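Local coordinates for SCARECROW-LIKE protein 7 (Oryza sativa Japonica Group, PDB 5HYZ) that binds DNA in vitro through its GRAS domain and probably acts as a transcription factor in plant development and abiotic stress resistance, at residues A[99-104]-A[236-241]. Numbering follows the deposited sequence.
Sequences QAILEA and VVTLGE
Ala-104 and Val-236 meet where the C-terminal end of helix 89-104 lies on the sheet of the Rossmann-like GRAS domain. Helix segment 99-104 runs antiparallel to strand segment 236-241, at an angle of 173°, and no hydrogen bond joins them; the joint is made by small and branched apolar groups. CB of Ala-104 sits 3.5 Å from CB of Val-236 and 3.6 Å from its CG1, a close fit that a lone methyl permits. CG1 of Val-236 lies between its own backbone N and carbonyl carbon (chi1 70°), a rotation that points this methyl at the helix, where it reaches CA of Ile-101 at 4.0 Å. Valine's branch at CB suits a strand and lets CB and CG1 both meet Ala-104. One helical turn before Ala-104, CB of Ala-100 touches CG2 of Thr-238 at 4.1 Å. The CG1 methylene of Ile-101 faces both strand residues, 4.1 Å from Val-236 CG1, and its side chain crosses theirs at about a right angle. Farther out, Ala-204 of the parallel strand 202-208 and Ala-373 of the antiparallel strand 366-374 widen the apolar floor, while Trp-124 and Leu-127 of helix 122-132 pack against Ile-101. Threonine suits this buried place because its two branches divide the work: OG1 hydrogen-bonds to Asn-206 OD1, leaving CG2 to meet Ile-101 CG1 at 4.0 Å.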
# COMPACT_ATOMS: atom_id res chain seq x y z
N GLN A 99 -10.76 8.67 -8.86
CA GLN A 99 -12.17 8.56 -8.57
C GLN A 99 -12.95 9.64 -9.30
O GLN A 99 -14.04 9.37 -9.88
CB GLN A 99 -12.37 8.62 -7.02
CG GLN A 99 -13.80 8.30 -6.59
CD GLN A 99 -14.16 6.84 -6.93
OE1 GLN A 99 -13.32 5.92 -6.83
NE2 GLN A 99 -15.42 6.62 -7.38
N ALA A 100 -12.39 10.85 -9.32
CA ALA A 100 -13.05 11.94 -10.09
C ALA A 100 -13.11 11.67 -11.60
O ALA A 100 -14.14 11.94 -12.24
CB ALA A 100 -12.35 13.25 -9.87
N ILE A 101 -12.03 11.10 -12.15
CA ILE A 101 -12.04 10.75 -13.58
C ILE A 101 -13.11 9.67 -13.87
O ILE A 101 -13.83 9.72 -14.84
CB ILE A 101 -10.66 10.27 -13.98
CG1 ILE A 101 -9.69 11.47 -13.87
CG2 ILE A 101 -10.70 9.70 -15.41
CD1 ILE A 101 -8.14 11.08 -13.97
N LEU A 102 -13.16 8.67 -12.98
CA LEU A 102 -14.11 7.56 -13.16
C LEU A 102 -15.51 8.06 -13.18
O LEU A 102 -16.32 7.64 -14.01
CB LEU A 102 -13.89 6.52 -12.03
CG LEU A 102 -14.67 5.21 -12.15
CD1 LEU A 102 -13.93 4.42 -13.17
CD2 LEU A 102 -14.69 4.42 -10.85
N GLU A 103 -15.83 8.96 -12.26
CA GLU A 103 -17.17 9.47 -12.22
C GLU A 103 -17.49 10.41 -13.37
O GLU A 103 -18.60 10.36 -13.91
CB GLU A 103 -17.39 10.18 -10.90
CG GLU A 103 -17.45 9.05 -9.84
CD GLU A 103 -17.56 9.57 -8.39
OE1 GLU A 103 -17.70 10.80 -8.19
OE2 GLU A 103 -17.45 8.75 -7.46
N ALA A 104 -16.53 11.24 -13.76
CA ALA A 104 -16.79 12.17 -14.88
C ALA A 104 -16.99 11.49 -16.22
O ALA A 104 -17.62 12.04 -17.12
CB ALA A 104 -15.63 13.19 -14.99
N VAL A 236 -13.33 16.33 -17.35
CA VAL A 236 -12.83 16.76 -16.05
C VAL A 236 -11.31 17.03 -16.16
O VAL A 236 -10.62 16.44 -16.99
CB VAL A 236 -13.11 15.65 -14.94
CG1 VAL A 236 -12.22 14.40 -15.19
CG2 VAL A 236 -12.85 16.22 -13.54
N VAL A 237 -10.83 17.91 -15.30
CA VAL A 237 -9.42 18.20 -15.13
C VAL A 237 -9.12 18.01 -13.67
O VAL A 237 -9.79 18.62 -12.79
CB VAL A 237 -9.10 19.66 -15.52
CG1 VAL A 237 -7.59 19.95 -15.24
CG2 VAL A 237 -9.44 19.93 -17.01
N THR A 238 -8.16 17.15 -13.37
CA THR A 238 -7.81 16.93 -11.98
C THR A 238 -6.52 17.62 -11.65
O THR A 238 -5.58 17.66 -12.45
CB THR A 238 -7.69 15.41 -11.66
OG1 THR A 238 -6.96 14.78 -12.72
CG2 THR A 238 -9.08 14.80 -11.69
N LEU A 239 -6.51 18.22 -10.45
CA LEU A 239 -5.38 19.02 -10.02
C LEU A 239 -4.90 18.51 -8.68
O LEU A 239 -5.70 18.43 -7.71
CB LEU A 239 -5.78 20.50 -9.89
CG LEU A 239 -4.69 21.46 -9.40
CD1 LEU A 239 -3.59 21.57 -10.46
CD2 LEU A 239 -5.35 22.88 -9.23
N GLY A 240 -3.62 18.18 -8.57
CA GLY A 240 -3.10 17.83 -7.26
C GLY A 240 -1.90 18.70 -6.98
O GLY A 240 -0.96 18.73 -7.77
N GLU A 241 -1.86 19.41 -5.85
CA GLU A 241 -0.85 20.44 -5.67
C GLU A 241 -0.40 20.49 -4.21
O GLU A 241 -1.14 20.10 -3.32
CB GLU A 241 -1.38 21.81 -6.12
CG GLU A 241 -1.09 22.17 -7.61
CD GLU A 241 0.41 22.12 -7.92
OE1 GLU A 241 1.19 22.37 -6.99
OE2 GLU A 241 0.81 21.79 -9.05